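Local atomic coordinates of ABC transporter (Thermotoga maritima, PDB entry 1JI0), a protein that binds ATP and probably hydrolyses it to help drive the uptake of branched-chain amino acids across the membrane. Residues 1-15 with 52-66. Sequence-based numbering, arbitrary orientation.
Sequences MVSDIVLEVQSLHVY and IAGLVRAQKGKIIFN. Residue 2 of segment 1-15 comes from a tag, linker or insertion.
Glu8 and Ile64 form a hydrogen-bonded antiparallel pair: Glu8 N meets Ile64 O at 2.9 Å and Ile64 N meets Glu8 O at 2.8 Å. Gln10 and Lys62 repeat the pairing, and the N-to-C directions of strands 7-10 and 62-65 differ by 168°, close to antiparallel. Beyond Gln10 a beta bulge shifts the register by one before His13 N reaches Lys60 O. At the other end, Asn66 OD1 accepts Ser3 N at 3.0 Å.

On one face, Leu7 CD2 packs on Ile52 CD1 at 3.6 Å while Leu7 CD1 lies beside Ile63 CG2; chi1 (-176°) carries CG anti to the backbone N, and chi2 (81°) then splits the two methyls between these isoleucines. On the other, extended Gln10 runs alongside Lys62, its CD is 3.7 Å from Ile64 CD1, and its NE2 donates to Glu8 OE2 at 3.2 Å from above the carboxylate plane. A leucine in place of Gln10 would probably leave that carboxylate without its amide donor.

Farther out, Val14 CG1 meets Val56 CG2 tip to tip at 3.9 Å, and Val14 also packs on Thr47, an ATP-binding residue. Backbone bonds thus fix the pairing in the antiparallel sheet of this ABC ATPase, with apolar contacts burying one face while Glu8, Gln10 and Lys62, with Ile64 among them, line the other, partly exposed face.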
loop_
_atom_site.group_PDB
_atom_site.type_symbol
_atom_site.label_atom_id
_atom_site.label_comp_id
_atom_site.label_asym_id
_atom_site.label_seq_id
_atom_site.Cartn_x
_atom_site.Cartn_y
_atom_site.Cartn_z
HETATM N N MSE A 1 -17.852 -13.097 2.292
HETATM C CA MSE A 1 -17.020 -14.087 1.548
HETATM C C MSE A 1 -15.555 -13.839 1.818
HETATM O O MSE A 1 -15.152 -12.726 2.132
HETATM C CB MSE A 1 -17.249 -13.983 0.040
HETATM C CG MSE A 1 -18.514 -14.615 -0.484
HETATM SE SE MSE A 1 -18.614 -14.345 -2.416
HETATM C CE MSE A 1 -18.820 -12.408 -2.423
ATOM N N VAL A 2 -14.757 -14.888 1.690
ATOM C CA VAL A 2 -13.318 -14.791 1.899
ATOM C C VAL A 2 -12.693 -15.533 0.728
ATOM O O VAL A 2 -12.979 -16.705 0.513
ATOM C CB VAL A 2 -12.897 -15.465 3.220
ATOM C CG1 VAL A 2 -11.413 -15.216 3.492
ATOM C CG2 VAL A 2 -13.741 -14.925 4.360
ATOM N N SER A 3 -11.846 -14.849 -0.032
ATOM C CA SER A 3 -11.219 -15.473 -1.186
ATOM C C SER A 3 -9.711 -15.625 -1.080
ATOM O O SER A 3 -9.056 -14.918 -0.318
ATOM C CB SER A 3 -11.539 -14.659 -2.433
ATOM O OG SER A 3 -10.867 -15.180 -3.559
ATOM N N ASP A 4 -9.168 -16.560 -1.852
ATOM C CA ASP A 4 -7.727 -16.760 -1.896
ATOM C C ASP A 4 -7.134 -15.555 -2.642
ATOM O O ASP A 4 -5.939 -15.283 -2.556
ATOM C CB ASP A 4 -7.393 -18.045 -2.643
ATOM C CG ASP A 4 -5.913 -18.180 -2.916
ATOM O OD1 ASP A 4 -5.131 -18.195 -1.940
ATOM O OD2 ASP A 4 -5.532 -18.263 -4.104
ATOM N N ILE A 5 -7.982 -14.854 -3.393
ATOM C CA ILE A 5 -7.572 -13.651 -4.127
ATOM C C ILE A 5 -8.309 -12.535 -3.402
ATOM O O ILE A 5 -9.506 -12.345 -3.616
ATOM C CB ILE A 5 -8.026 -13.688 -5.620
ATOM C CG1 ILE A 5 -7.318 -14.830 -6.362
ATOM C CG2 ILE A 5 -7.708 -12.347 -6.309
ATOM C CD1 ILE A 5 -5.778 -14.723 -6.338
ATOM N N VAL A 6 -7.610 -11.815 -2.527
ATOM C CA VAL A 6 -8.253 -10.748 -1.767
ATOM C C VAL A 6 -8.718 -9.591 -2.634
ATOM O O VAL A 6 -9.740 -8.965 -2.349
ATOM C CB VAL A 6 -7.333 -10.193 -0.651
ATOM C CG1 VAL A 6 -6.921 -11.314 0.283
ATOM C CG2 VAL A 6 -6.111 -9.524 -1.261
ATOM N N LEU A 7 -7.981 -9.307 -3.700
ATOM C CA LEU A 7 -8.357 -8.219 -4.585
ATOM C C LEU A 7 -8.077 -8.578 -6.026
ATOM O O LEU A 7 -6.973 -9.020 -6.364
ATOM C CB LEU A 7 -7.585 -6.944 -4.237
ATOM C CG LEU A 7 -8.005 -5.726 -5.071
ATOM C CD1 LEU A 7 -9.285 -5.121 -4.481
ATOM C CD2 LEU A 7 -6.886 -4.701 -5.068
ATOM N N GLU A 8 -9.085 -8.408 -6.871
ATOM C CA GLU A 8 -8.921 -8.670 -8.292
ATOM C C GLU A 8 -9.466 -7.492 -9.087
ATOM O O GLU A 8 -10.601 -7.058 -8.882
ATOM C CB GLU A 8 -9.644 -9.947 -8.723
ATOM C CG GLU A 8 -9.397 -10.279 -10.195
ATOM C CD GLU A 8 -10.110 -11.530 -10.663
ATOM O OE1 GLU A 8 -10.865 -12.125 -9.863
ATOM O OE2 GLU A 8 -9.918 -11.918 -11.836
ATOM N N VAL A 9 -8.642 -6.964 -9.980
ATOM C CA VAL A 9 -9.040 -5.847 -10.828
ATOM C C VAL A 9 -9.195 -6.444 -12.215
ATOM O O VAL A 9 -8.294 -7.123 -12.692
ATOM C CB VAL A 9 -7.943 -4.736 -10.850
ATOM C CG1 VAL A 9 -8.330 -3.627 -11.823
ATOM C CG2 VAL A 9 -7.758 -4.157 -9.454
ATOM N N GLN A 10 -10.343 -6.224 -12.854
ATOM C CA GLN A 10 -10.562 -6.765 -14.192
ATOM C C GLN A 10 -10.776 -5.655 -15.216
ATOM O O GLN A 10 -11.642 -4.802 -15.034
ATOM C CB GLN A 10 -11.783 -7.693 -14.209
ATOM C CG GLN A 10 -11.798 -8.744 -13.113
ATOM C CD GLN A 10 -12.971 -9.698 -13.245
ATOM O OE1 GLN A 10 -14.088 -9.290 -13.577
ATOM N NE2 GLN A 10 -12.726 -10.975 -12.975
ATOM N N SER A 11 -9.983 -5.682 -16.284
ATOM C CA SER A 11 -10.069 -4.703 -17.369
ATOM C C SER A 11 -10.473 -3.312 -16.887
ATOM O O SER A 11 -11.419 -2.718 -17.406
ATOM C CB SER A 11 -11.070 -5.190 -18.423
ATOM O OG SER A 11 -10.720 -6.484 -18.897
ATOM N N LEU A 12 -9.751 -2.804 -15.893
ATOM C CA LEU A 12 -10.029 -1.498 -15.315
ATOM C C LEU A 12 -9.657 -0.350 -16.240
ATOM O O LEU A 12 -8.570 -0.330 -16.815
ATOM C CB LEU A 12 -9.277 -1.334 -13.991
ATOM C CG LEU A 12 -9.288 0.057 -13.341
ATOM C CD1 LEU A 12 -10.707 0.452 -12.978
ATOM C CD2 LEU A 12 -8.400 0.062 -12.105
ATOM N N HIS A 13 -10.581 0.598 -16.376
ATOM C CA HIS A 13 -10.378 1.792 -17.194
ATOM C C HIS A 13 -10.686 2.988 -16.317
ATOM O O HIS A 13 -11.699 3.008 -15.622
ATOM C CB HIS A 13 -11.314 1.800 -18.408
ATOM C CG HIS A 13 -10.774 1.059 -19.587
ATOM N ND1 HIS A 13 -9.934 1.643 -20.510
ATOM C CD2 HIS A 13 -10.908 -0.233 -19.965
ATOM C CE1 HIS A 13 -9.572 0.742 -21.406
ATOM N NE2 HIS A 13 -10.149 -0.406 -21.097
ATOM N N VAL A 14 -9.805 3.980 -16.332
ATOM C CA VAL A 14 -10.031 5.173 -15.533
ATOM C C VAL A 14 -9.751 6.409 -16.368
ATOM O O VAL A 14 -8.682 6.544 -16.966
ATOM C CB VAL A 14 -9.150 5.197 -14.275
ATOM C CG1 VAL A 14 -9.374 6.495 -13.507
ATOM C CG2 VAL A 14 -9.489 4.004 -13.384
ATOM N N TYR A 15 -10.739 7.297 -16.411
ATOM C CA TYR A 15 -10.651 8.542 -17.162
ATOM C C TYR A 15 -10.933 9.682 -16.207
ATOM O O TYR A 15 -11.882 9.622 -15.433
ATOM C CB TYR A 15 -11.717 8.602 -18.254
ATOM C CG TYR A 15 -11.647 7.559 -19.342
ATOM C CD1 TYR A 15 -11.072 7.853 -20.579
ATOM C CD2 TYR A 15 -12.249 6.310 -19.176
ATOM C CE1 TYR A 15 -11.116 6.933 -21.631
ATOM C CE2 TYR A 15 -12.296 5.386 -20.212
ATOM C CZ TYR A 15 -11.735 5.702 -21.438
ATOM O OH TYR A 15 -11.824 4.803 -22.477
ATOM N N ILE A 52 -9.373 1.776 -6.772
ATOM C CA ILE A 52 -9.675 0.677 -5.862
ATOM C C ILE A 52 -10.343 1.187 -4.590
ATOM O O ILE A 52 -11.293 0.576 -4.094
ATOM C CB ILE A 52 -8.391 -0.109 -5.481
ATOM C CG1 ILE A 52 -7.848 -0.854 -6.707
ATOM C CG2 ILE A 52 -8.697 -1.090 -4.361
ATOM C CD1 ILE A 52 -6.439 -1.421 -6.521
ATOM N N ALA A 53 -9.848 2.310 -4.067
ATOM C CA ALA A 53 -10.389 2.903 -2.841
ATOM C C ALA A 53 -11.656 3.722 -3.104
ATOM O O ALA A 53 -12.261 4.262 -2.174
ATOM C CB ALA A 53 -9.334 3.786 -2.179
ATOM N N GLY A 54 -12.043 3.818 -4.371
ATOM C CA GLY A 54 -13.233 4.570 -4.734
ATOM C C GLY A 54 -13.072 6.079 -4.639
ATOM O O GLY A 54 -14.040 6.793 -4.364
ATOM N N LEU A 55 -11.859 6.570 -4.868
ATOM C CA LEU A 55 -11.589 8.002 -4.800
ATOM C C LEU A 55 -11.674 8.625 -6.186
ATOM O O LEU A 55 -11.742 9.841 -6.330
ATOM C CB LEU A 55 -10.208 8.248 -4.193
ATOM C CG LEU A 55 -10.020 7.654 -2.797
ATOM C CD1 LEU A 55 -8.623 7.956 -2.284
ATOM C CD2 LEU A 55 -11.065 8.221 -1.865
ATOM N N VAL A 56 -11.654 7.782 -7.208
ATOM C CA VAL A 56 -11.768 8.242 -8.581
ATOM C C VAL A 56 -12.688 7.221 -9.237
ATOM O O VAL A 56 -12.717 6.065 -8.823
ATOM C CB VAL A 56 -10.392 8.295 -9.288
ATOM C CG1 VAL A 56 -9.762 6.918 -9.335
ATOM C CG2 VAL A 56 -10.554 8.843 -10.688
ATOM N N ARG A 57 -13.449 7.638 -10.241
ATOM C CA ARG A 57 -14.389 6.732 -10.888
ATOM C C ARG A 57 -13.806 5.750 -11.895
ATOM O O ARG A 57 -12.897 6.077 -12.661
ATOM C CB ARG A 57 -15.502 7.529 -11.576
ATOM C CG ARG A 57 -16.585 6.651 -12.184
ATOM C CD ARG A 57 -17.559 7.458 -13.026
ATOM N NE ARG A 57 -18.495 6.597 -13.741
ATOM C CZ ARG A 57 -19.414 5.841 -13.153
ATOM N NH1 ARG A 57 -20.219 5.085 -13.889
ATOM N NH2 ARG A 57 -19.536 5.846 -11.830
ATOM N N ALA A 58 -14.355 4.540 -11.891
ATOM C CA ALA A 58 -13.941 3.500 -12.819
ATOM C C ALA A 58 -15.012 3.460 -13.904
ATOM O O ALA A 58 -16.119 2.987 -13.669
ATOM C CB ALA A 58 -13.860 2.157 -12.103
ATOM N N GLN A 59 -14.673 3.966 -15.086
ATOM C CA GLN A 59 -15.604 4.018 -16.211
ATOM C C GLN A 59 -15.874 2.642 -16.814
ATOM O O GLN A 59 -16.912 2.418 -17.436
ATOM C CB GLN A 59 -15.048 4.934 -17.307
ATOM C CG GLN A 59 -14.352 6.192 -16.796
ATOM C CD GLN A 59 -15.306 7.203 -16.196
ATOM O OE1 GLN A 59 -14.935 8.357 -15.952
ATOM N NE2 GLN A 59 -16.545 6.778 -15.952
ATOM N N LYS A 60 -14.933 1.723 -16.642
ATOM C CA LYS A 60 -15.091 0.390 -17.193
ATOM C C LYS A 60 -14.315 -0.625 -16.362
ATOM O O LYS A 60 -13.325 -0.280 -15.722
ATOM C CB LYS A 60 -14.603 0.384 -18.642
ATOM C CG LYS A 60 -15.566 -0.259 -19.623
ATOM C CD LYS A 60 -15.241 0.139 -21.062
ATOM C CE LYS A 60 -15.385 1.648 -21.269
ATOM N NZ LYS A 60 -16.773 2.124 -20.993
ATOM N N GLY A 61 -14.783 -1.872 -16.370
ATOM C CA GLY A 61 -14.129 -2.926 -15.611
ATOM C C GLY A 61 -14.644 -3.040 -14.189
ATOM O O GLY A 61 -15.532 -2.290 -13.777
ATOM N N LYS A 62 -14.098 -3.983 -13.427
ATOM C CA LYS A 62 -14.533 -4.143 -12.050
ATOM C C LYS A 62 -13.411 -4.435 -11.070
ATOM O O LYS A 62 -12.348 -4.935 -11.431
ATOM C CB LYS A 62 -15.602 -5.232 -11.933
ATOM C CG LYS A 62 -15.150 -6.609 -12.344
ATOM C CD LYS A 62 -16.241 -7.645 -12.073
ATOM C CE LYS A 62 -17.528 -7.321 -12.824
ATOM N NZ LYS A 62 -18.549 -8.407 -12.669
ATOM N N ILE A 63 -13.683 -4.095 -9.819
ATOM C CA ILE A 63 -12.756 -4.285 -8.722
ATOM C C ILE A 63 -13.499 -5.214 -7.780
ATOM O O ILE A 63 -14.598 -4.901 -7.319
ATOM C CB ILE A 63 -12.451 -2.939 -8.029
ATOM C CG1 ILE A 63 -11.896 -1.955 -9.068
ATOM C CG2 ILE A 63 -11.443 -3.138 -6.906
ATOM C CD1 ILE A 63 -11.488 -0.601 -8.506
ATOM N N ILE A 64 -12.904 -6.370 -7.522
ATOM C CA ILE A 64 -13.513 -7.377 -6.673
ATOM C C ILE A 64 -12.698 -7.592 -5.404
ATOM O O ILE A 64 -11.524 -7.936 -5.470
ATOM C CB ILE A 64 -13.631 -8.707 -7.454
ATOM C CG1 ILE A 64 -14.318 -8.449 -8.798
ATOM C CG2 ILE A 64 -14.430 -9.723 -6.646
ATOM C CD1 ILE A 64 -14.246 -9.614 -9.765
ATOM N N PHE A 65 -13.328 -7.364 -4.254
ATOM C CA PHE A 65 -12.694 -7.532 -2.951
ATOM C C PHE A 65 -13.291 -8.786 -2.323
ATOM O O PHE A 65 -14.505 -8.859 -2.112
ATOM C CB PHE A 65 -12.980 -6.320 -2.065
ATOM C CG PHE A 65 -12.416 -6.435 -0.682
ATOM C CD1 PHE A 65 -11.047 -6.574 -0.483
ATOM C CD2 PHE A 65 -13.251 -6.379 0.428
ATOM C CE1 PHE A 65 -10.519 -6.654 0.804
ATOM C CE2 PHE A 65 -12.729 -6.457 1.720
ATOM C CZ PHE A 65 -11.359 -6.594 1.907
ATOM N N ASN A 66 -12.430 -9.759 -2.021
ATOM C CA ASN A 66 -12.853 -11.044 -1.467
ATOM C C ASN A 66 -14.081 -11.599 -2.170
ATOM O O ASN A 66 -15.036 -12.043 -1.525
ATOM C CB ASN A 66 -13.115 -10.948 0.031
ATOM C CG ASN A 66 -11.854 -11.089 0.838
ATOM O OD1 ASN A 66 -11.071 -12.021 0.628
ATOM N ND2 ASN A 66 -11.645 -10.174 1.775
HETATM O O HOH W 1 -11.415 -10.743 -4.993
#